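Local coordinates for protein DNA ligase (Archaeoglobus fulgidus, PDB 3GDE) that probably seals nicks in double-stranded DNA during replication, recombination and repair, consuming ATP and releasing AMP and diphosphate, at residues A[112-117]-A[152-157]; A[121-126]-A[144-149]; A[281-286]-A[328-333]. All coordinates share one frame; numbering follows the deposited sequence.

Contacts 1 and 2 are neighbours in the N-terminal helical region, their centres about 10 Å apart, and contact 2 is nested within the loop that contact 1 closes. They share a junction: helix 135-149, which carries one side of contact 2, ends beside the 112-117 loop of contact 1, and helix 152-162 follows directly. Contact 2 is buried and apolar, whereas contact 1 is partly buried and turns on a carboxylate gripping backbone N-H groups. Contact 3, also partly buried, belongs to the ATP-dependent ligase (adenylation) region, its centre about 38 Å from that of contact 2, and joins two helices through a valine beside an aspartate engaged by arginine.

Contact 1. Residues A[112-117]-A[152-157]; sequences FEELTV and PLEARY
The carboxylate of Glu154 meets the backbone of Glu114 and Leu115. A hydrogen bond runs from Leu115 N to Glu154 OE2, 2.9 Å long with an N-H...O angle of 158°. The donor comes from the syn side, tilted 23° out of the carboxylate plane. The other oxygen, OE1, accepts from Thr151 N, and Ala7 N adds a weak bond to OE2. Glu154 reaches the loop because CG sits beside its own backbone N (chi1 -85°) and the chain is extended beyond it.

Van der Waals contacts fill in around this grip. Leu115 CD2 lies 3.8 Å from Glu154 OE2, the two side chains running alongside, pointing opposite ways. Glu114 crosses Glu154 at about a right angle, and Glu154 OE1 approaches Glu114 CA to 3.1 Å. At the edge, Glu113 OE1 packs 4.3 Å from Pro152 CD.

With an alanine in place of Glu154, the N-H groups of Leu115 and Thr151 would probably lose their carboxylate acceptor, removing one of the loop's ties to helix 152-162.

The bond back to Thr151 is the half of a capping box made by the third residue of a helix, here helix 152-162 in the N-terminal helical region.

Contact 2. Residues A[121-126]-A[144-149]; sequences RETFDE and TGLYGL
Thr123 and Leu146 reach toward each other tip to tip, and the threonine torsion sets which atoms meet. With chi1 at -49°, Thr123 OG1 stands beside its backbone N and CG2 lies anti to that N, and both branches touch the leucine. This is helix-helix packing in the N-terminal helical region: helices 117-129 and 135-149, consecutive in the chain and joined by a short connection, run in roughly opposite directions as a helical hairpin.

Leu146 comes in with both methyls forward. Its CD1 meets the hydroxyl side of the threonine, 3.5 Å from Thr123 OG1, while Thr123 CG2 is 4.0 Å from both Leu146 methyls, CD1 and CD2. The hydroxyl is not left facing carbon alone, since it is hydrogen-bonded to Lys119 O one turn back in its own helix. It therefore already has a partner within helix 117-129 where the leucine methyl packs against it.

Phe124 lends a second, looser touch from the next position along. Leu146 CD2 approaches its ring obliquely, and Phe124 also packs on Leu161 and Ile162 of helix 152-162 and on Val53 and Leu62, which ties the hairpin to the neighbouring helix and loops.

Charged groups work beside this apolar seam. Glu126 forms a salt bridge with Arg138, a second tie between the same two helices. On helix 117-129 itself, Arg121 and Asp125, one turn apart, form a salt bridge whose hydrogen bonds are long and weak; Asp125 OD1 lies in the guanidinium plane at its edge, 3.4 Å from Arg121 NH2. Across the hairpin, the aromatic approach ends with Phe124 CE2 at 4.3 Å from Leu146 CD2.

Contact 3. Residues A[281-286]-A[328-333]; sequences LPDIVE and KMVEKI
Val330 points its isopropyl group at Pro282 and Asp283, one methyl to each. The contact is helix-on-helix packing in the ATP-dependent ligase region: the first turn of helix 282-291 lies against the short helix 327-332, and the backbones come nearest at Asp283 and Val330, whose CA atoms are 6.8 Å apart.

The two methyls diverge to reach their separate targets. Val330 CG1 is anti to its own backbone N (chi1 178°) and lies flank to flank with Asp283, each side chain heading back toward the other's helix. It touches Asp283 CB at 3.8 Å and also comes up against the carboxylate carbon. Val330 CG2, beside the backbone N, meets the proline ring at an oblique angle, so the valine spans two consecutive residues, Pro282 and Asp283.

Val330 CG1 thus meets mainly the carbon part of Asp283, with Asp283 OD1 at 4.1 Å, while OD2 forms a salt bridge with Arg319 NH2 of helix 313-321. The same arginine packs on Val330 and donates from NH1 to Ile333 O, so it links both sides of the contact. Asp283 also sits in the first turn of its helix, where the helix end would probably help to stabilise its negative charge. Pro282 completes the apolar patch, its CG lying 4.1 Å from Val330 CG2.

Contact 1. Residues A[112-117]-A[152-157]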
loop_
_atom_site.group_PDB
_atom_site.type_symbol
_atom_site.label_atom_id
_atom_site.label_comp_id
_atom_site.label_asym_id
_atom_site.label_seq_id
_atom_site.Cartn_x
_atom_site.Cartn_y
_atom_site.Cartn_z
ATOM N N PHE A 112 6.848 -16.161 34.864
ATOM C CA PHE A 112 7.237 -14.823 34.457
ATOM C C PHE A 112 7.223 -14.631 32.943
ATOM O O PHE A 112 7.545 -15.543 32.170
ATOM C CB PHE A 112 8.405 -14.177 35.242
ATOM C CG PHE A 112 9.764 -14.662 34.881
ATOM C CD1 PHE A 112 10.600 -15.162 35.867
ATOM C CD2 PHE A 112 10.244 -14.564 33.587
ATOM C CE1 PHE A 112 11.878 -15.589 35.570
ATOM C CE2 PHE A 112 11.522 -14.997 33.276
ATOM C CZ PHE A 112 12.340 -15.515 34.274
ATOM N N GLU A 113 6.756 -13.447 32.560
ATOM C CA GLU A 113 6.376 -13.150 31.201
ATOM C C GLU A 113 7.101 -11.906 30.735
ATOM O O GLU A 113 7.809 -11.270 31.524
ATOM C CB GLU A 113 4.859 -12.993 31.108
ATOM C CG GLU A 113 4.118 -14.321 31.264
ATOM C CD GLU A 113 2.620 -14.186 31.150
ATOM O OE1 GLU A 113 2.084 -13.143 31.578
ATOM O OE2 GLU A 113 1.969 -15.124 30.634
ATOM N N GLU A 114 6.917 -11.577 29.456
ATOM C CA GLU A 114 7.688 -10.553 28.744
ATOM C C GLU A 114 8.539 -11.245 27.681
ATOM O O GLU A 114 9.128 -12.292 27.935
ATOM C CB GLU A 114 8.572 -9.710 29.699
ATOM C CG GLU A 114 7.894 -8.425 30.270
ATOM C CD GLU A 114 8.145 -8.171 31.779
ATOM O OE1 GLU A 114 7.342 -7.417 32.391
ATOM O OE2 GLU A 114 9.126 -8.717 32.356
ATOM N N LEU A 115 8.567 -10.701 26.473
ATOM C CA LEU A 115 9.591 -11.110 25.519
ATOM C C LEU A 115 10.203 -9.922 24.844
ATOM O O LEU A 115 9.618 -8.855 24.809
ATOM C CB LEU A 115 9.120 -12.139 24.480
ATOM C CG LEU A 115 7.779 -12.155 23.752
ATOM C CD1 LEU A 115 6.815 -12.961 24.575
ATOM C CD2 LEU A 115 7.214 -10.787 23.390
ATOM N N THR A 116 11.408 -10.133 24.338
ATOM C CA THR A 116 12.174 -9.089 23.701
ATOM C C THR A 116 11.633 -8.834 22.310
ATOM O O THR A 116 11.073 -9.732 21.666
ATOM C CB THR A 116 13.678 -9.462 23.614
ATOM O OG1 THR A 116 13.845 -10.606 22.768
ATOM C CG2 THR A 116 14.244 -9.765 25.004
ATOM N N VAL A 117 11.801 -7.601 21.857
ATOM C CA VAL A 117 11.519 -7.242 20.485
ATOM C C VAL A 117 12.344 -8.151 19.563
ATOM O O VAL A 117 11.886 -8.546 18.490
ATOM C CB VAL A 117 11.848 -5.753 20.250
ATOM C CG1 VAL A 117 11.597 -5.350 18.799
ATOM C CG2 VAL A 117 11.036 -4.881 21.219
ATOM N N PRO A 152 -0.194 -9.648 29.136
ATOM C CA PRO A 152 -1.469 -9.269 28.523
ATOM C C PRO A 152 -1.329 -8.113 27.522
ATOM O O PRO A 152 -1.836 -8.211 26.408
ATOM C CB PRO A 152 -2.327 -8.864 29.735
ATOM C CG PRO A 152 -1.803 -9.722 30.848
ATOM C CD PRO A 152 -0.300 -9.727 30.612
ATOM N N LEU A 153 -0.618 -7.055 27.902
ATOM C CA LEU A 153 -0.396 -5.913 27.003
ATOM C C LEU A 153 0.488 -6.232 25.796
ATOM O O LEU A 153 0.309 -5.656 24.716
ATOM C CB LEU A 153 0.182 -4.733 27.784
ATOM C CG LEU A 153 -0.295 -3.332 27.431
ATOM C CD1 LEU A 153 -1.818 -3.282 27.146
ATOM C CD2 LEU A 153 0.075 -2.410 28.563
ATOM N N GLU A 154 1.443 -7.143 25.969
ATOM C CA GLU A 154 2.222 -7.629 24.826
ATOM C C GLU A 154 1.333 -8.390 23.853
ATOM O O GLU A 154 1.461 -8.232 22.645
ATOM C CB GLU A 154 3.372 -8.536 25.271
ATOM C CG GLU A 154 4.616 -7.801 25.670
ATOM C CD GLU A 154 5.683 -8.707 26.299
ATOM O OE1 GLU A 154 5.344 -9.795 26.807
ATOM O OE2 GLU A 154 6.872 -8.322 26.292
ATOM N N ALA A 155 0.449 -9.226 24.392
ATOM C CA ALA A 155 -0.428 -10.052 23.574
ATOM C C ALA A 155 -1.374 -9.182 22.747
ATOM O O ALA A 155 -1.715 -9.511 21.609
ATOM C CB ALA A 155 -1.209 -11.035 24.448
ATOM N N ARG A 156 -1.791 -8.071 23.337
ATOM C CA ARG A 156 -2.620 -7.081 22.662
ATOM C C ARG A 156 -1.971 -6.515 21.404
ATOM O O ARG A 156 -2.558 -6.596 20.330
ATOM C CB ARG A 156 -2.958 -5.964 23.635
ATOM C CG ARG A 156 -3.725 -4.798 23.051
ATOM C CD ARG A 156 -4.526 -4.205 24.169
ATOM N NE ARG A 156 -4.414 -2.767 24.228
ATOM C CZ ARG A 156 -4.727 -2.049 25.295
ATOM N NH1 ARG A 156 -5.172 -2.638 26.391
ATOM N NH2 ARG A 156 -4.593 -0.733 25.262
ATOM N N TYR A 157 -0.767 -5.949 21.535
ATOM C CA TYR A 157 -0.075 -5.334 20.386
ATOM C C TYR A 157 0.607 -6.322 19.443
ATOM O O TYR A 157 0.842 -6.000 18.295
ATOM C CB TYR A 157 0.857 -4.205 20.827
ATOM C CG TYR A 157 0.066 -3.070 21.422
ATOM C CD1 TYR A 157 -0.703 -2.239 20.610
ATOM C CD2 TYR A 157 0.040 -2.856 22.806
ATOM C CE1 TYR A 157 -1.459 -1.215 21.148
ATOM C CE2 TYR A 157 -0.718 -1.836 23.360
ATOM C CZ TYR A 157 -1.463 -1.019 22.523
ATOM O OH TYR A 157 -2.223 -0.002 23.045
#

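Contact 2. Residues A[121-126]-A[144-149]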
loop_
_atom_site.group_PDB
_atom_site.type_symbol
_atom_site.label_atom_id
_atom_site.label_comp_id
_atom_site.label_asym_id
_atom_site.label_seq_id
_atom_site.Cartn_x
_atom_site.Cartn_y
_atom_site.Cartn_z
ATOM N N ARG A 121 10.831 -10.411 16.567
ATOM C CA ARG A 121 11.409 -10.340 15.232
ATOM C C ARG A 121 11.855 -11.712 14.700
ATOM O O ARG A 121 11.555 -12.047 13.563
ATOM C CB ARG A 121 12.595 -9.391 15.249
ATOM C CG ARG A 121 13.323 -9.294 13.937
ATOM C CD ARG A 121 12.728 -8.150 13.161
ATOM N NE ARG A 121 11.940 -8.612 12.041
ATOM C CZ ARG A 121 11.089 -7.859 11.355
ATOM N NH1 ARG A 121 10.879 -6.594 11.682
ATOM N NH2 ARG A 121 10.431 -8.399 10.342
ATOM N N GLU A 122 12.559 -12.483 15.529
ATOM C CA GLU A 122 13.085 -13.804 15.133
ATOM C C GLU A 122 11.960 -14.794 14.854
ATOM O O GLU A 122 11.991 -15.492 13.848
ATOM C CB GLU A 122 14.017 -14.397 16.204
ATOM C CG GLU A 122 15.121 -13.465 16.704
ATOM C CD GLU A 122 16.380 -13.438 15.832
ATOM O OE1 GLU A 122 17.394 -12.879 16.321
ATOM O OE2 GLU A 122 16.371 -13.960 14.680
ATOM N N THR A 123 10.978 -14.840 15.752
ATOM C CA THR A 123 9.795 -15.688 15.601
ATOM C C THR A 123 9.005 -15.336 14.331
ATOM O O THR A 123 8.588 -16.233 13.587
ATOM C CB THR A 123 8.887 -15.569 16.839
ATOM O OG1 THR A 123 9.690 -15.738 18.015
ATOM C CG2 THR A 123 7.774 -16.623 16.807
ATOM N N PHE A 124 8.817 -14.031 14.095
ATOM C CA PHE A 124 8.199 -13.521 12.848
ATOM C C PHE A 124 8.951 -13.937 11.585
ATOM O O PHE A 124 8.327 -14.383 10.614
ATOM C CB PHE A 124 8.042 -11.997 12.881
ATOM C CG PHE A 124 6.879 -11.513 13.718
ATOM C CD1 PHE A 124 6.670 -10.156 13.915
ATOM C CD2 PHE A 124 6.005 -12.413 14.325
ATOM C CE1 PHE A 124 5.590 -9.692 14.678
ATOM C CE2 PHE A 124 4.936 -11.958 15.101
ATOM C CZ PHE A 124 4.729 -10.594 15.270
ATOM N N ASP A 125 10.280 -13.788 11.591
ATOM C CA ASP A 125 11.103 -14.182 10.444
ATOM C C ASP A 125 11.003 -15.682 10.145
ATOM O O ASP A 125 10.942 -16.075 8.978
ATOM C CB ASP A 125 12.564 -13.737 10.613
ATOM C CG ASP A 125 12.749 -12.216 10.456
ATOM O OD1 ASP A 125 11.775 -11.490 10.154
ATOM O OD2 ASP A 125 13.888 -11.743 10.625
ATOM N N GLU A 126 10.955 -16.516 11.191
ATOM C CA GLU A 126 10.706 -17.941 10.994
ATOM C C GLU A 126 9.313 -18.217 10.414
ATOM O O GLU A 126 9.191 -18.967 9.456
ATOM C CB GLU A 126 10.891 -18.759 12.269
ATOM C CG GLU A 126 10.555 -20.222 11.968
ATOM C CD GLU A 126 10.818 -21.200 13.083
ATOM O OE1 GLU A 126 10.572 -22.394 12.826
ATOM O OE2 GLU A 126 11.246 -20.800 14.191
ATOM N N THR A 144 1.596 -19.715 19.366
ATOM C CA THR A 144 1.241 -20.289 20.676
ATOM C C THR A 144 2.376 -20.173 21.700
ATOM O O THR A 144 2.133 -19.891 22.876
ATOM C CB THR A 144 0.850 -21.786 20.531
ATOM O OG1 THR A 144 -0.335 -21.897 19.740
ATOM C CG2 THR A 144 0.609 -22.467 21.898
ATOM N N GLY A 145 3.609 -20.394 21.248
ATOM C CA GLY A 145 4.770 -20.237 22.095
ATOM C C GLY A 145 4.975 -18.797 22.509
ATOM O O GLY A 145 5.410 -18.526 23.633
ATOM N N LEU A 146 4.654 -17.873 21.603
ATOM C CA LEU A 146 4.820 -16.449 21.847
ATOM C C LEU A 146 3.759 -15.934 22.834
ATOM O O LEU A 146 4.074 -15.191 23.774
ATOM C CB LEU A 146 4.744 -15.697 20.516
ATOM C CG LEU A 146 5.702 -14.548 20.206
ATOM C CD1 LEU A 146 7.181 -14.956 20.379
ATOM C CD2 LEU A 146 5.441 -14.041 18.788
ATOM N N TYR A 147 2.509 -16.348 22.632
ATOM C CA TYR A 147 1.416 -15.982 23.540
ATOM C C TYR A 147 1.589 -16.567 24.941
ATOM O O TYR A 147 1.136 -15.976 25.914
ATOM C CB TYR A 147 0.059 -16.429 22.979
ATOM C CG TYR A 147 -0.538 -15.535 21.925
ATOM C CD1 TYR A 147 -0.917 -16.051 20.689
ATOM C CD2 TYR A 147 -0.747 -14.170 22.164
ATOM C CE1 TYR A 147 -1.493 -15.228 19.696
ATOM C CE2 TYR A 147 -1.310 -13.338 21.189
ATOM C CZ TYR A 147 -1.683 -13.878 19.963
ATOM O OH TYR A 147 -2.249 -13.076 18.993
ATOM N N GLY A 148 2.222 -17.737 25.034
ATOM C CA GLY A 148 2.554 -18.345 26.325
ATOM C C GLY A 148 3.586 -17.573 27.141
ATOM O O GLY A 148 3.626 -17.699 28.359
ATOM N N LEU A 149 4.410 -16.772 26.476
ATOM C CA LEU A 149 5.475 -15.998 27.139
ATOM C C LEU A 149 5.154 -14.507 27.319
ATOM O O LEU A 149 5.855 -13.801 28.054
ATOM C CB LEU A 149 6.780 -16.134 26.356
ATOM C CG LEU A 149 7.833 -17.221 26.594
ATOM C CD1 LEU A 149 7.431 -18.316 27.557
ATOM C CD2 LEU A 149 8.241 -17.799 25.251
#

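Contact 3. Residues A[281-286]-A[328-333]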
loop_
_atom_site.group_PDB
_atom_site.type_symbol
_atom_site.label_atom_id
_atom_site.label_comp_id
_atom_site.label_asym_id
_atom_site.label_seq_id
_atom_site.Cartn_x
_atom_site.Cartn_y
_atom_site.Cartn_z
ATOM N N LEU A 281 5.958 -12.284 -13.893
ATOM C CA LEU A 281 6.207 -11.776 -15.244
ATOM C C LEU A 281 7.469 -12.326 -15.928
ATOM O O LEU A 281 8.306 -11.542 -16.400
ATOM C CB LEU A 281 6.230 -10.234 -15.246
ATOM C CG LEU A 281 5.112 -9.436 -14.547
ATOM C CD1 LEU A 281 5.354 -7.943 -14.699
ATOM C CD2 LEU A 281 3.710 -9.819 -15.043
ATOM N N PRO A 282 7.605 -13.668 -16.025
ATOM C CA PRO A 282 8.776 -14.206 -16.730
ATOM C C PRO A 282 8.887 -13.712 -18.174
ATOM O O PRO A 282 10.003 -13.455 -18.654
ATOM C CB PRO A 282 8.554 -15.725 -16.688
ATOM C CG PRO A 282 7.108 -15.908 -16.385
ATOM C CD PRO A 282 6.743 -14.751 -15.513
ATOM N N ASP A 283 7.744 -13.552 -18.845
ATOM C CA ASP A 283 7.717 -13.061 -20.221
ATOM C C ASP A 283 8.319 -11.664 -20.378
ATOM O O ASP A 283 9.150 -11.431 -21.262
ATOM C CB ASP A 283 6.303 -13.130 -20.813
ATOM C CG ASP A 283 5.241 -12.453 -19.940
ATOM O OD1 ASP A 283 4.202 -12.043 -20.499
ATOM O OD2 ASP A 283 5.421 -12.340 -18.710
ATOM N N ILE A 284 7.896 -10.737 -19.516
ATOM C CA ILE A 284 8.416 -9.370 -19.540
ATOM C C ILE A 284 9.873 -9.335 -19.057
ATOM O O ILE A 284 10.705 -8.655 -19.650
ATOM C CB ILE A 284 7.496 -8.386 -18.742
ATOM C CG1 ILE A 284 6.112 -8.264 -19.408
ATOM C CG2 ILE A 284 8.146 -7.012 -18.573
ATOM C CD1 ILE A 284 6.120 -7.841 -20.903
ATOM N N VAL A 285 10.170 -10.083 -17.997
ATOM C CA VAL A 285 11.546 -10.224 -17.492
ATOM C C VAL A 285 12.542 -10.600 -18.609
ATOM O O VAL A 285 13.560 -9.918 -18.793
ATOM C CB VAL A 285 11.612 -11.209 -16.275
ATOM C CG1 VAL A 285 13.040 -11.630 -15.952
ATOM C CG2 VAL A 285 10.976 -10.568 -15.056
ATOM N N GLU A 286 12.232 -11.656 -19.364
ATOM C CA GLU A 286 13.096 -12.100 -20.468
ATOM C C GLU A 286 13.272 -11.033 -21.542
ATOM O O GLU A 286 14.390 -10.828 -22.026
ATOM C CB GLU A 286 12.603 -13.410 -21.095
ATOM C CG GLU A 286 12.901 -14.658 -20.276
ATOM C CD GLU A 286 14.395 -14.910 -20.031
ATOM O OE1 GLU A 286 14.714 -15.602 -19.037
ATOM O OE2 GLU A 286 15.251 -14.440 -20.816
ATOM N N LYS A 328 0.956 -21.005 -17.687
ATOM C CA LYS A 328 -0.375 -20.987 -18.292
ATOM C C LYS A 328 -0.870 -19.557 -18.512
ATOM O O LYS A 328 -1.543 -19.267 -19.500
ATOM C CB LYS A 328 -1.362 -21.737 -17.392
ATOM C CG LYS A 328 -2.556 -22.331 -18.124
ATOM C CD LYS A 328 -2.270 -23.763 -18.594
ATOM C CE LYS A 328 -3.474 -24.378 -19.299
ATOM N NZ LYS A 328 -4.709 -24.388 -18.454
ATOM N N MET A 329 -0.523 -18.679 -17.575
ATOM C CA MET A 329 -0.925 -17.272 -17.601
ATOM C C MET A 329 -0.252 -16.480 -18.720
ATOM O O MET A 329 -0.869 -15.590 -19.307
ATOM C CB MET A 329 -0.651 -16.621 -16.244
ATOM C CG MET A 329 -1.523 -17.163 -15.127
ATOM S SD MET A 329 -3.277 -16.888 -15.461
ATOM C CE MET A 329 -3.453 -15.203 -14.877
ATOM N N VAL A 330 1.002 -16.814 -19.015
ATOM C CA VAL A 330 1.725 -16.186 -20.127
ATOM C C VAL A 330 0.995 -16.426 -21.455
ATOM O O VAL A 330 1.028 -15.571 -22.348
ATOM C CB VAL A 330 3.209 -16.665 -20.218
ATOM C CG1 VAL A 330 3.926 -16.031 -21.407
ATOM C CG2 VAL A 330 3.961 -16.339 -18.940
ATOM N N GLU A 331 0.329 -17.578 -21.564
ATOM C CA GLU A 331 -0.394 -17.949 -22.786
ATOM C C GLU A 331 -1.768 -17.287 -22.884
ATOM O O GLU A 331 -2.092 -16.699 -23.917
ATOM C CB GLU A 331 -0.517 -19.478 -22.929
ATOM C CG GLU A 331 0.799 -20.257 -22.792
ATOM C CD GLU A 331 1.908 -19.755 -23.717
ATOM O OE1 GLU A 331 1.697 -19.722 -24.954
ATOM O OE2 GLU A 331 2.997 -19.403 -23.201
ATOM N N LYS A 332 -2.568 -17.401 -21.821
ATOM C CA LYS A 332 -3.883 -16.749 -21.738
ATOM C C LYS A 332 -3.784 -15.237 -21.930
ATOM O O LYS A 332 -4.486 -14.658 -22.765
ATOM C CB LYS A 332 -4.556 -17.039 -20.385
ATOM C CG LYS A 332 -5.664 -18.101 -20.407
ATOM C CD LYS A 332 -6.928 -17.626 -21.156
ATOM C CE LYS A 332 -7.887 -16.825 -20.266
ATOM N NZ LYS A 332 -8.688 -17.687 -19.347
ATOM N N ILE A 333 -2.895 -14.613 -21.159
ATOM C CA ILE A 333 -2.788 -13.153 -21.098
ATOM C C ILE A 333 -1.368 -12.716 -21.479
ATOM O O ILE A 333 -0.508 -12.580 -20.603
ATOM C CB ILE A 333 -3.157 -12.609 -19.674
ATOM C CG1 ILE A 333 -4.426 -13.285 -19.134
ATOM C CG2 ILE A 333 -3.275 -11.092 -19.675
ATOM C CD1 ILE A 333 -4.649 -13.105 -17.641
#